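PDB 1J6U: UDP-N-acetylmuramate--L-alanine ligase from Thermotoga maritima, which catalyses the ATP-dependent joining of L-alanine to UDP-N-acetylmuramate, a step of peptidoglycan synthesis in bacterial cell wall formation. Local coordinates for residues G24-A29 / H156-K161; A250-Q255 / E321-V326; I315-P320 / R449-Y454; T47-Y52 / G148-S153. All coordinates share one frame; numbering follows the deposited sequence.

Interaction 1. Residues G24-A29 / H156-K161; sequences GMSAVA and HGNYEK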
loop_
_atom_site.group_PDB
_atom_site.type_symbol
_atom_site.label_atom_id
_atom_site.label_comp_id
_atom_site.label_asym_id
_atom_site.label_seq_id
_atom_site.Cartn_x
_atom_site.Cartn_y
_atom_site.Cartn_z
ATOM N N GLY A 24 -2.411 9.389 0.797
ATOM C CA GLY A 24 -2.785 10.005 -0.480
ATOM C C GLY A 24 -2.546 11.514 -0.520
ATOM O O GLY A 24 -1.781 12.057 -1.340
HETATM N N MSE A 25 -3.197 12.196 0.407
HETATM C CA MSE A 25 -3.080 13.607 0.516
HETATM C C MSE A 25 -1.685 14.112 0.751
HETATM O O MSE A 25 -1.319 15.136 0.168
HETATM C CB MSE A 25 -3.999 14.110 1.628
HETATM C CG MSE A 25 -5.426 14.131 1.159
HETATM SE SE MSE A 25 -5.747 15.628 -0.069
HETATM C CE MSE A 25 -6.119 16.933 1.333
ATOM N N SER A 26 -0.895 13.448 1.599
ATOM C CA SER A 26 0.448 14.002 1.829
ATOM C C SER A 26 1.274 13.983 0.549
ATOM O O SER A 26 2.099 14.873 0.337
ATOM C CB SER A 26 1.202 13.272 2.962
ATOM O OG SER A 26 1.088 11.864 2.867
ATOM N N ALA A 27 1.029 12.990 -0.309
ATOM C CA ALA A 27 1.780 12.896 -1.562
ATOM C C ALA A 27 1.509 14.113 -2.438
ATOM O O ALA A 27 2.447 14.764 -2.956
ATOM C CB ALA A 27 1.412 11.635 -2.303
ATOM N N VAL A 28 0.224 14.421 -2.585
ATOM C CA VAL A 28 -0.196 15.558 -3.382
ATOM C C VAL A 28 0.326 16.837 -2.716
ATOM O O VAL A 28 0.799 17.739 -3.405
ATOM C CB VAL A 28 -1.730 15.600 -3.520
ATOM C CG1 VAL A 28 -2.148 16.802 -4.323
ATOM C CG2 VAL A 28 -2.219 14.334 -4.178
ATOM N N ALA A 29 0.285 16.913 -1.385
ATOM C CA ALA A 29 0.792 18.100 -0.724
ATOM C C ALA A 29 2.294 18.245 -0.987
ATOM O O ALA A 29 2.762 19.346 -1.310
ATOM C CB ALA A 29 0.532 18.052 0.777
ATOM N N HIS A 156 10.780 11.343 -0.365
ATOM C CA HIS A 156 9.837 11.720 0.667
ATOM C C HIS A 156 8.933 10.576 1.066
ATOM O O HIS A 156 7.854 10.795 1.557
ATOM C CB HIS A 156 9.009 12.907 0.204
ATOM C CG HIS A 156 9.820 14.142 -0.004
ATOM N ND1 HIS A 156 10.619 14.676 0.987
ATOM C CD2 HIS A 156 10.033 14.892 -1.108
ATOM C CE1 HIS A 156 11.298 15.697 0.495
ATOM N NE2 HIS A 156 10.963 15.848 -0.773
ATOM N N GLY A 157 9.353 9.344 0.812
ATOM C CA GLY A 157 8.561 8.220 1.261
ATOM C C GLY A 157 7.437 7.687 0.435
ATOM O O GLY A 157 7.428 6.482 0.127
ATOM N N ASN A 158 6.470 8.557 0.130
ATOM C CA ASN A 158 5.307 8.174 -0.659
ATOM C C ASN A 158 5.251 9.115 -1.836
ATOM O O ASN A 158 4.294 9.125 -2.614
ATOM C CB ASN A 158 3.995 8.252 0.167
ATOM C CG ASN A 158 3.663 9.680 0.677
ATOM O OD1 ASN A 158 4.550 10.495 0.965
ATOM N ND2 ASN A 158 2.374 9.963 0.805
ATOM N N TYR A 159 6.311 9.892 -1.968
ATOM C CA TYR A 159 6.401 10.852 -3.053
ATOM C C TYR A 159 7.846 11.134 -3.388
ATOM O O TYR A 159 8.721 11.033 -2.525
ATOM C CB TYR A 159 5.751 12.182 -2.677
ATOM C CG TYR A 159 6.003 13.255 -3.726
ATOM C CD1 TYR A 159 5.233 13.302 -4.884
ATOM C CD2 TYR A 159 7.058 14.173 -3.591
ATOM C CE1 TYR A 159 5.491 14.234 -5.884
ATOM C CE2 TYR A 159 7.337 15.107 -4.577
ATOM C CZ TYR A 159 6.542 15.135 -5.730
ATOM O OH TYR A 159 6.768 16.057 -6.734
ATOM N N GLU A 160 8.080 11.470 -4.655
ATOM C CA GLU A 160 9.408 11.836 -5.148
ATOM C C GLU A 160 9.173 12.651 -6.396
ATOM O O GLU A 160 8.327 12.288 -7.211
ATOM C CB GLU A 160 10.253 10.609 -5.515
ATOM C CG GLU A 160 11.674 11.004 -5.918
ATOM C CD GLU A 160 12.679 9.870 -5.801
ATOM O OE1 GLU A 160 13.035 9.260 -6.833
ATOM O OE2 GLU A 160 13.110 9.586 -4.670
ATOM N N LYS A 161 9.897 13.751 -6.538
ATOM C CA LYS A 161 9.754 14.584 -7.718
ATOM C C LYS A 161 10.864 14.224 -8.693
ATOM O O LYS A 161 12.030 14.088 -8.286
ATOM C CB LYS A 161 9.903 16.066 -7.370
ATOM C CG LYS A 161 9.755 16.942 -8.603
ATOM C CD LYS A 161 9.601 18.408 -8.301
ATOM C CE LYS A 161 9.083 19.169 -9.528
ATOM N NZ LYS A 161 7.712 18.711 -9.963
#

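Interaction 2. Residues A250-Q255 / E321-V326; sequences ASRAEQ and ETNIYV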
loop_
_atom_site.group_PDB
_atom_site.type_symbol
_atom_site.label_atom_id
_atom_site.label_comp_id
_atom_site.label_asym_id
_atom_site.label_seq_id
_atom_site.Cartn_x
_atom_site.Cartn_y
_atom_site.Cartn_z
ATOM N N ALA A 250 10.553 -20.418 -2.614
ATOM C CA ALA A 250 10.703 -19.377 -1.599
ATOM C C ALA A 250 11.726 -19.811 -0.584
ATOM O O ALA A 250 11.773 -20.969 -0.181
ATOM C CB ALA A 250 9.373 -19.132 -0.900
ATOM N N SER A 251 12.575 -18.901 -0.168
ATOM C CA SER A 251 13.531 -19.293 0.845
ATOM C C SER A 251 13.618 -18.142 1.845
ATOM O O SER A 251 12.859 -17.186 1.755
ATOM C CB SER A 251 14.869 -19.624 0.181
ATOM O OG SER A 251 15.227 -18.563 -0.668
ATOM N N ARG A 252 14.518 -18.246 2.803
ATOM C CA ARG A 252 14.654 -17.246 3.841
ATOM C C ARG A 252 15.084 -15.883 3.348
ATOM O O ARG A 252 14.513 -14.865 3.751
ATOM C CB ARG A 252 15.629 -17.759 4.905
ATOM C CG ARG A 252 15.817 -16.846 6.087
ATOM C CD ARG A 252 16.898 -17.319 7.068
ATOM N NE ARG A 252 16.798 -16.555 8.297
ATOM C CZ ARG A 252 16.288 -17.018 9.425
ATOM N NH1 ARG A 252 15.867 -18.273 9.516
ATOM N NH2 ARG A 252 16.069 -16.171 10.414
ATOM N N ALA A 253 16.079 -15.845 2.474
ATOM C CA ALA A 253 16.571 -14.567 1.977
ATOM C C ALA A 253 15.935 -14.075 0.668
ATOM O O ALA A 253 16.012 -12.895 0.345
ATOM C CB ALA A 253 18.080 -14.635 1.811
ATOM N N GLU A 254 15.286 -14.957 -0.079
ATOM C CA GLU A 254 14.753 -14.511 -1.354
ATOM C C GLU A 254 13.874 -15.579 -1.859
ATOM O O GLU A 254 13.822 -16.675 -1.296
ATOM C CB GLU A 254 15.876 -14.347 -2.383
ATOM C CG GLU A 254 16.807 -15.594 -2.400
ATOM C CD GLU A 254 17.682 -15.730 -3.638
ATOM O OE1 GLU A 254 18.410 -14.775 -4.005
ATOM O OE2 GLU A 254 17.648 -16.819 -4.244
ATOM N N GLN A 255 13.167 -15.253 -2.932
ATOM C CA GLN A 255 12.336 -16.258 -3.549
ATOM C C GLN A 255 12.649 -16.126 -5.042
ATOM O O GLN A 255 12.963 -15.018 -5.521
ATOM C CB GLN A 255 10.846 -16.031 -3.220
ATOM C CG GLN A 255 10.302 -14.738 -3.735
ATOM C CD GLN A 255 8.807 -14.649 -3.564
ATOM O OE1 GLN A 255 8.087 -15.650 -3.682
ATOM N NE2 GLN A 255 8.321 -13.442 -3.297
ATOM N N GLU A 321 21.874 -11.625 16.578
ATOM C CA GLU A 321 22.490 -12.371 17.670
ATOM C C GLU A 321 21.427 -13.261 18.281
ATOM O O GLU A 321 21.640 -14.396 18.688
ATOM C CB GLU A 321 22.961 -11.449 18.787
ATOM C CG GLU A 321 24.127 -10.554 18.457
ATOM C CD GLU A 321 24.625 -9.800 19.687
ATOM O OE1 GLU A 321 24.200 -10.160 20.814
ATOM O OE2 GLU A 321 25.445 -8.862 19.528
ATOM N N THR A 322 20.227 -12.751 18.282
ATOM C CA THR A 322 19.189 -13.467 18.971
ATOM C C THR A 322 18.184 -14.223 18.107
ATOM O O THR A 322 17.388 -15.046 18.605
ATOM C CB THR A 322 18.554 -12.405 19.828
ATOM O OG1 THR A 322 18.395 -12.895 21.150
ATOM C CG2 THR A 322 17.311 -11.890 19.200
ATOM N N ASN A 323 18.277 -13.964 16.799
ATOM C CA ASN A 323 17.386 -14.492 15.788
ATOM C C ASN A 323 15.941 -14.032 16.100
ATOM O O ASN A 323 14.985 -14.831 16.148
ATOM C CB ASN A 323 17.462 -16.024 15.676
ATOM C CG ASN A 323 16.705 -16.521 14.461
ATOM O OD1 ASN A 323 16.531 -15.779 13.477
ATOM N ND2 ASN A 323 16.251 -17.759 14.507
ATOM N N ILE A 324 15.800 -12.728 16.331
ATOM C CA ILE A 324 14.494 -12.149 16.619
ATOM C C ILE A 324 14.088 -11.106 15.581
ATOM O O ILE A 324 14.863 -10.213 15.229
ATOM C CB ILE A 324 14.467 -11.512 18.031
ATOM C CG1 ILE A 324 14.264 -12.612 19.052
ATOM C CG2 ILE A 324 13.299 -10.519 18.165
ATOM C CD1 ILE A 324 14.609 -12.169 20.445
ATOM N N TYR A 325 12.861 -11.221 15.100
ATOM C CA TYR A 325 12.356 -10.270 14.111
ATOM C C TYR A 325 11.052 -9.612 14.533
ATOM O O TYR A 325 10.174 -10.240 15.136
ATOM C CB TYR A 325 12.068 -10.978 12.761
ATOM C CG TYR A 325 13.274 -11.587 12.065
ATOM C CD1 TYR A 325 13.800 -12.787 12.508
ATOM C CD2 TYR A 325 13.865 -10.971 10.937
ATOM C CE1 TYR A 325 14.868 -13.383 11.868
ATOM C CE2 TYR A 325 14.956 -11.568 10.267
ATOM C CZ TYR A 325 15.435 -12.781 10.749
ATOM O OH TYR A 325 16.416 -13.474 10.121
ATOM N N VAL A 326 10.909 -8.349 14.192
ATOM C CA VAL A 326 9.646 -7.658 14.425
ATOM C C VAL A 326 9.245 -7.255 13.002
ATOM O O VAL A 326 9.945 -6.502 12.299
ATOM C CB VAL A 326 9.811 -6.395 15.331
ATOM C CG1 VAL A 326 8.478 -5.669 15.419
ATOM C CG2 VAL A 326 10.279 -6.805 16.756
#

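Interaction 3. Residues I315-P320 / R449-Y454; sequences IAFHDP and RFVERY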
loop_
_atom_site.group_PDB
_atom_site.type_symbol
_atom_site.label_atom_id
_atom_site.label_comp_id
_atom_site.label_asym_id
_atom_site.label_seq_id
_atom_site.Cartn_x
_atom_site.Cartn_y
_atom_site.Cartn_z
ATOM N N ILE A 315 10.265 -5.618 7.570
ATOM C CA ILE A 315 11.020 -5.984 8.753
ATOM C C ILE A 315 11.329 -4.685 9.428
ATOM O O ILE A 315 12.087 -3.869 8.910
ATOM C CB ILE A 315 12.366 -6.650 8.442
ATOM C CG1 ILE A 315 12.167 -7.946 7.639
ATOM C CG2 ILE A 315 13.126 -6.898 9.746
ATOM C CD1 ILE A 315 11.805 -9.109 8.415
ATOM N N ALA A 316 10.739 -4.499 10.600
ATOM C CA ALA A 316 10.944 -3.285 11.377
ATOM C C ALA A 316 12.215 -3.421 12.193
ATOM O O ALA A 316 12.920 -2.455 12.424
ATOM C CB ALA A 316 9.742 -3.062 12.288
ATOM N N PHE A 317 12.517 -4.646 12.608
ATOM C CA PHE A 317 13.685 -4.859 13.425
ATOM C C PHE A 317 14.173 -6.306 13.383
ATOM O O PHE A 317 13.393 -7.266 13.380
ATOM C CB PHE A 317 13.363 -4.488 14.876
ATOM C CG PHE A 317 14.465 -4.801 15.821
ATOM C CD1 PHE A 317 15.572 -3.955 15.930
ATOM C CD2 PHE A 317 14.442 -5.968 16.561
ATOM C CE1 PHE A 317 16.642 -4.281 16.766
ATOM C CE2 PHE A 317 15.513 -6.299 17.407
ATOM C CZ PHE A 317 16.604 -5.466 17.508
ATOM N N HIS A 318 15.483 -6.465 13.367
ATOM C CA HIS A 318 16.026 -7.801 13.364
ATOM C C HIS A 318 17.226 -7.885 14.270
ATOM O O HIS A 318 18.130 -7.072 14.146
ATOM C CB HIS A 318 16.459 -8.221 11.963
ATOM C CG HIS A 318 17.158 -9.544 11.935
ATOM N ND1 HIS A 318 18.187 -9.823 11.067
ATOM C CD2 HIS A 318 16.993 -10.653 12.694
ATOM C CE1 HIS A 318 18.629 -11.045 11.294
ATOM N NE2 HIS A 318 17.924 -11.569 12.277
ATOM N N ASP A 319 17.224 -8.842 15.198
ATOM C CA ASP A 319 18.395 -9.029 16.055
ATOM C C ASP A 319 19.019 -10.356 15.633
ATOM O O ASP A 319 18.533 -11.434 15.949
ATOM C CB ASP A 319 18.049 -9.082 17.534
ATOM C CG ASP A 319 19.293 -9.166 18.407
ATOM O OD1 ASP A 319 19.156 -9.014 19.637
ATOM O OD2 ASP A 319 20.406 -9.377 17.853
ATOM N N PRO A 320 20.117 -10.272 14.900
ATOM C CA PRO A 320 20.871 -11.406 14.373
ATOM C C PRO A 320 21.566 -12.236 15.444
ATOM O O PRO A 320 21.812 -13.428 15.248
ATOM C CB PRO A 320 21.812 -10.738 13.382
ATOM C CG PRO A 320 22.149 -9.478 14.097
ATOM C CD PRO A 320 20.832 -9.004 14.688
ATOM N N ARG A 449 6.864 0.606 19.666
ATOM C CA ARG A 449 7.149 0.625 21.081
ATOM C C ARG A 449 7.793 -0.684 21.504
ATOM O O ARG A 449 8.736 -0.654 22.288
ATOM C CB ARG A 449 5.899 0.976 21.877
ATOM C CG ARG A 449 5.615 2.467 21.783
ATOM C CD ARG A 449 4.627 2.910 22.824
ATOM N NE ARG A 449 3.293 2.360 22.589
ATOM C CZ ARG A 449 2.348 2.964 21.878
ATOM N NH1 ARG A 449 2.588 4.152 21.329
ATOM N NH2 ARG A 449 1.170 2.372 21.716
ATOM N N PHE A 450 7.347 -1.808 20.928
ATOM C CA PHE A 450 7.932 -3.123 21.224
ATOM C C PHE A 450 9.412 -3.147 20.834
ATOM O O PHE A 450 10.258 -3.715 21.533
ATOM C CB PHE A 450 7.216 -4.213 20.446
ATOM C CG PHE A 450 7.766 -5.594 20.690
ATOM C CD1 PHE A 450 7.757 -6.140 21.973
ATOM C CD2 PHE A 450 8.298 -6.362 19.628
ATOM C CE1 PHE A 450 8.272 -7.445 22.214
ATOM C CE2 PHE A 450 8.806 -7.653 19.848
ATOM C CZ PHE A 450 8.796 -8.201 21.146
ATOM N N VAL A 451 9.735 -2.512 19.719
ATOM C CA VAL A 451 11.108 -2.523 19.291
ATOM C C VAL A 451 11.891 -1.708 20.287
ATOM O O VAL A 451 12.935 -2.151 20.788
ATOM C CB VAL A 451 11.255 -1.978 17.839
ATOM C CG1 VAL A 451 12.727 -1.725 17.510
ATOM C CG2 VAL A 451 10.691 -2.988 16.858
ATOM N N GLU A 452 11.391 -0.517 20.596
ATOM C CA GLU A 452 12.085 0.320 21.570
ATOM C C GLU A 452 12.315 -0.432 22.898
ATOM O O GLU A 452 13.392 -0.348 23.489
ATOM C CB GLU A 452 11.305 1.625 21.791
ATOM C CG GLU A 452 11.354 2.556 20.568
ATOM C CD GLU A 452 10.369 3.731 20.617
ATOM O OE1 GLU A 452 9.253 3.562 21.174
ATOM O OE2 GLU A 452 10.705 4.815 20.070
ATOM N N ARG A 453 11.314 -1.181 23.351
ATOM C CA ARG A 453 11.412 -1.937 24.601
ATOM C C ARG A 453 12.577 -2.893 24.486
ATOM O O ARG A 453 13.467 -2.925 25.336
ATOM C CB ARG A 453 10.108 -2.719 24.847
ATOM C CG ARG A 453 10.242 -3.853 25.845
ATOM C CD ARG A 453 8.961 -4.725 25.940
ATOM N NE ARG A 453 9.254 -5.932 26.717
ATOM C CZ ARG A 453 8.505 -7.036 26.763
ATOM N NH1 ARG A 453 7.375 -7.130 26.084
ATOM N NH2 ARG A 453 8.930 -8.083 27.451
ATOM N N TYR A 454 12.560 -3.667 23.406
ATOM C CA TYR A 454 13.607 -4.642 23.115
ATOM C C TYR A 454 14.971 -4.009 23.167
ATOM O O TYR A 454 15.858 -4.484 23.865
ATOM C CB TYR A 454 13.446 -5.218 21.710
ATOM C CG TYR A 454 14.406 -6.328 21.455
ATOM C CD1 TYR A 454 14.084 -7.641 21.819
ATOM C CD2 TYR A 454 15.663 -6.073 20.918
ATOM C CE1 TYR A 454 14.977 -8.672 21.658
ATOM C CE2 TYR A 454 16.582 -7.121 20.756
ATOM C CZ TYR A 454 16.226 -8.414 21.133
ATOM O OH TYR A 454 17.136 -9.452 21.042
#

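Interaction 4. Residues T47-Y52 / G148-S153; sequences TERTAY and GGIMDS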
loop_
_atom_site.group_PDB
_atom_site.type_symbol
_atom_site.label_atom_id
_atom_site.label_comp_id
_atom_site.label_asym_id
_atom_site.label_seq_id
_atom_site.Cartn_x
_atom_site.Cartn_y
_atom_site.Cartn_z
ATOM N N THR A 47 -0.089 11.682 12.402
ATOM C CA THR A 47 0.316 10.467 11.632
ATOM C C THR A 47 1.812 10.521 11.320
ATOM O O THR A 47 2.455 11.571 11.595
ATOM C CB THR A 47 -0.408 10.355 10.262
ATOM O OG1 THR A 47 -0.024 11.460 9.435
ATOM C CG2 THR A 47 -1.914 10.328 10.427
ATOM N N GLU A 48 2.402 9.451 10.747
ATOM C CA GLU A 48 3.838 9.601 10.456
ATOM C C GLU A 48 4.001 10.626 9.359
ATOM O O GLU A 48 5.008 11.344 9.327
ATOM C CB GLU A 48 4.571 8.268 10.145
ATOM C CG GLU A 48 4.537 7.664 8.749
ATOM C CD GLU A 48 5.388 8.376 7.700
ATOM O OE1 GLU A 48 6.526 8.877 7.951
ATOM O OE2 GLU A 48 4.897 8.405 6.568
ATOM N N ARG A 49 2.998 10.740 8.479
ATOM C CA ARG A 49 3.051 11.771 7.446
ATOM C C ARG A 49 3.010 13.184 8.082
ATOM O O ARG A 49 3.838 14.032 7.733
ATOM C CB ARG A 49 1.908 11.615 6.424
ATOM C CG ARG A 49 2.109 10.506 5.348
ATOM C CD ARG A 49 3.535 9.965 5.344
ATOM N NE ARG A 49 4.399 10.522 4.319
ATOM C CZ ARG A 49 5.741 10.558 4.350
ATOM N NH1 ARG A 49 6.458 10.072 5.357
ATOM N NH2 ARG A 49 6.379 11.139 3.351
ATOM N N THR A 50 2.094 13.441 9.024
ATOM C CA THR A 50 2.036 14.785 9.637
ATOM C C THR A 50 3.385 15.052 10.273
ATOM O O THR A 50 3.944 16.144 10.147
ATOM C CB THR A 50 0.898 14.959 10.725
ATOM O OG1 THR A 50 1.039 14.000 11.781
ATOM C CG2 THR A 50 -0.458 14.767 10.119
ATOM N N ALA A 51 3.945 14.044 10.924
ATOM C CA ALA A 51 5.247 14.250 11.535
ATOM C C ALA A 51 6.262 14.575 10.428
ATOM O O ALA A 51 7.017 15.559 10.485
ATOM C CB ALA A 51 5.651 13.003 12.286
ATOM N N TYR A 52 6.241 13.761 9.381
ATOM C CA TYR A 52 7.187 13.953 8.302
ATOM C C TYR A 52 7.043 15.310 7.642
ATOM O O TYR A 52 8.044 16.025 7.445
ATOM C CB TYR A 52 7.053 12.842 7.237
ATOM C CG TYR A 52 8.119 12.984 6.178
ATOM C CD1 TYR A 52 9.460 12.775 6.489
ATOM C CD2 TYR A 52 7.806 13.454 4.895
ATOM C CE1 TYR A 52 10.476 13.040 5.549
ATOM C CE2 TYR A 52 8.810 13.721 3.946
ATOM C CZ TYR A 52 10.143 13.513 4.279
ATOM O OH TYR A 52 11.139 13.769 3.348
ATOM N N GLY A 148 1.056 5.127 -2.503
ATOM C CA GLY A 148 0.072 4.992 -1.439
ATOM C C GLY A 148 0.692 4.228 -0.277
ATOM O O GLY A 148 0.031 3.450 0.404
ATOM N N GLY A 149 1.982 4.441 -0.046
ATOM C CA GLY A 149 2.634 3.722 1.025
ATOM C C GLY A 149 4.008 4.318 1.146
ATOM O O GLY A 149 4.316 5.262 0.418
ATOM N N ILE A 150 4.828 3.820 2.068
ATOM C CA ILE A 150 6.144 4.383 2.202
ATOM C C ILE A 150 7.243 3.458 1.657
ATOM O O ILE A 150 7.334 2.276 2.014
ATOM C CB ILE A 150 6.476 4.706 3.676
ATOM C CG1 ILE A 150 5.480 5.719 4.236
ATOM C CG2 ILE A 150 7.920 5.246 3.771
ATOM C CD1 ILE A 150 5.502 7.065 3.524
HETATM N N MSE A 151 8.080 4.010 0.793
HETATM C CA MSE A 151 9.205 3.258 0.260
HETATM C C MSE A 151 10.417 4.106 0.542
HETATM O O MSE A 151 10.537 5.211 0.042
HETATM C CB MSE A 151 9.090 3.016 -1.246
HETATM C CG MSE A 151 10.343 2.337 -1.786
HETATM SE SE MSE A 151 10.092 1.401 -3.476
HETATM C CE MSE A 151 9.981 2.932 -4.650
ATOM N N ASP A 152 11.332 3.573 1.330
ATOM C CA ASP A 152 12.516 4.322 1.712
ATOM C C ASP A 152 13.381 4.915 0.637
ATOM O O ASP A 152 14.009 5.954 0.846
ATOM C CB ASP A 152 13.351 3.478 2.657
ATOM C CG ASP A 152 12.582 3.138 3.901
ATOM O OD1 ASP A 152 11.906 4.067 4.410
ATOM O OD2 ASP A 152 12.632 1.970 4.355
ATOM N N SER A 153 13.408 4.269 -0.515
ATOM C CA SER A 153 14.214 4.741 -1.623
ATOM C C SER A 153 13.630 6.038 -2.195
ATOM O O SER A 153 14.318 6.760 -2.917
ATOM C CB SER A 153 14.273 3.654 -2.691
ATOM O OG SER A 153 12.984 3.434 -3.232
#

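Interaction 1. Residues G24-A29 / H156-K161
Ser26 and Ala27, on one flank of helix 23-34, meet Asn158 and Tyr159, by the edge strand 159-160 of the middle domain. The tight part is polar. Asn158 ND2 donates to Ser26 OG over 3.1 Å in a bent bond, 142° at the hydrogen, with the hydroxyl lying 25° out of the amide plane. A chi1 of 62° sets Asn158 CG between its own backbone N and carbonyl carbon, which turns ND2 toward Ser26 and Ala27. The same nitrogen packs 3.7 Å from Ala27 CB. The backbones come close here, the CA atoms of Ala27 and Tyr159 being 5.3 Å apart, consistent with the small side chain of Ala27. Ser26 OG is also hydrogen-bonded to the carbonyl oxygen of Gly22, one turn back.

The looser part lies toward Tyr159. Its CB stands 4.4 Å from Ala27 CB, and Ala27 O comes obliquely to the ring, 3.7 Å from CD1, without a polar bond. The phenol instead reaches down the helix to hydrogen-bond His31 ND1, while the ring meets Phe146 edge-to-face. Further along, Lys161 is exposed to solvent and bonds Asn35.

All four touching residues are buried. The amide-hydroxyl bond, one of several links between the N-terminal and middle domains, gives buried ND2 an acceptor, and Ser26 OG serves both Asn158 and Gly22, which probably lowers the cost of burying these polar groups.

Interaction 2. Residues A250-Q255 / E321-V326
Arg252, in the loop between strands 243-250 and 255-261, crosses to Tyr325 and Asn323 with one guanidinium nitrogen. Its CB points toward segment 321-326, and the chain then runs out almost fully extended, with CG anti to the backbone N (chi1 -177°). This length is needed, since the nearest CA atoms, those of Arg252 and Asn323, are 12.6 Å apart. CB, CG and CD meet no atom of segment 321-326, though the side chain also packs on Phe348. NE and CZ come no nearer than 3.6 Å to Tyr325 OH. The second terminal nitrogen does the work: NH2 donates to Tyr325 OH over 2.7 Å in a nearly straight bond (171°), the oxygen sitting at the guanidinium edge and close to its plane. A weak, strongly bent bond runs from NH2 to Asn323 OD1 at 3.1 Å. The guanidinium plane is turned 48° from the phenol ring. The other nitrogen, NH1, forms a salt bridge with Glu351, so the group is gripped on more than one N-H.

Asn323 is itself positioned through ND2 by Asn432 and Glu351, and the Tyr325 ring is stacked with His318. Asn323 and Ile324 both face Asp319 in a G1 beta bulge, where a hairpin turn enters strand 324-329. The contact is a polar bridge between domains: a loop of the middle domain touching the C-terminal domain of a Mur ligase.

Interaction 3. Residues I315-P320 / R449-Y454
Phe317 and Asp319, on the same side of edge strand 314-319, face Val451 and Tyr454, one turn apart on helix 443-457. The apolar contacts centre on Phe317. Its CB lies 3.6 Å from Val451 CG2, while Val451 CG1 leans obliquely against the ring. At the far side of that ring, CE2 approaches Tyr454 CD2 to 3.5 Å. The aromatic pair is oblique, with centroids 5.2 Å apart and planes inclined at 52°.

The polar contact is a single hydrogen bond. Tyr454 OH donates to Asp319 OD1 at 2.5 Å, shorter than usual, so its exact length is doubtful; the carboxylate oxygen lies at the edge of the phenol ring and in its plane. Carboxylate and ring planes are almost perpendicular. With CG anti to the backbone N (chi1 -173°), the Tyr454 ring reaches from the helix to the strand. The other oxygen, Asp319 OD2, accepts from Glu321 N, which anchors the carboxylate to the turn after the strand.

The axes of strand segment 315-319 and helix segment 449-454 run nearly parallel, 19° apart, with a closest approach of 9.1 Å. The helix covers this margin of the C-terminal domain's mixed sheet: Tyr454 also packs on Ile324 of the adjacent strand 324-329, and Phe450 on Val326 of that strand and on Phe435 and Phe437 of strand 433-438 beyond it.

Interaction 4. Residues T47-Y52 / G148-S153
Ile150 sets its CD1 methyl against the charged pair of Glu48 and Arg49 at the start of helix 48-55. The methyl lies 3.5 Å above one face of the Arg49 guanidinium, shifted toward the rim, with CZ 3.6 Å away. Beside it, Glu48 OE2 comes within 3.4 Å of the same CD1. Both side chains meet Ile150 from opposite directions to its own, and no hydrogen bond spans the segments.

What sets up this surface is the salt bridge between the two neighbours: Arg49 NH1 donates to the syn lone pair of Glu48 OE2 over 2.6 Å. To reach it, Glu48 folds back at chi2 (73°), and Arg49 is bent at both chi2 and chi3. Further out, a capping box fixes the helix start, with Thr50 N bonded to Thr47 OG1 at 2.9 Å and Thr47 N to Thr50 OG1 at 2.7 Å. Thr47 OG1 also takes part in a hydrogen bond with Gly21 O of the glycine-rich turn.

Arg49 further packs on Ser26 and Leu30, so helix 48-55 lies against helix 23-34 of the N-terminal domain. Ile150 sits in the middle-domain loop between strands 144-146 and 159-160, where it also touches Ile23 of helix 23-34.

The four contacts form two pairs. Interactions 1 and 4, with centres about 8 Å apart, both join the N-terminal domain to the middle domain, using helices 23-34 and 48-55 against strand 159-160 and the loop that leads to it from strand 144-146; along the chain, interaction 4 falls within the span bridged by interaction 1. Interactions 2 and 3 come later and interleave, their centres about 14 Å apart. They share the neighbouring strands 314-319 and 324-329 of the C-terminal sheet, but interaction 2 reaches out to the middle domain whereas interaction 3 holds helix 443-457 to the sheet. The middle domain is thus contacted by both outer domains, at places some 25 to 31 Å apart between centres.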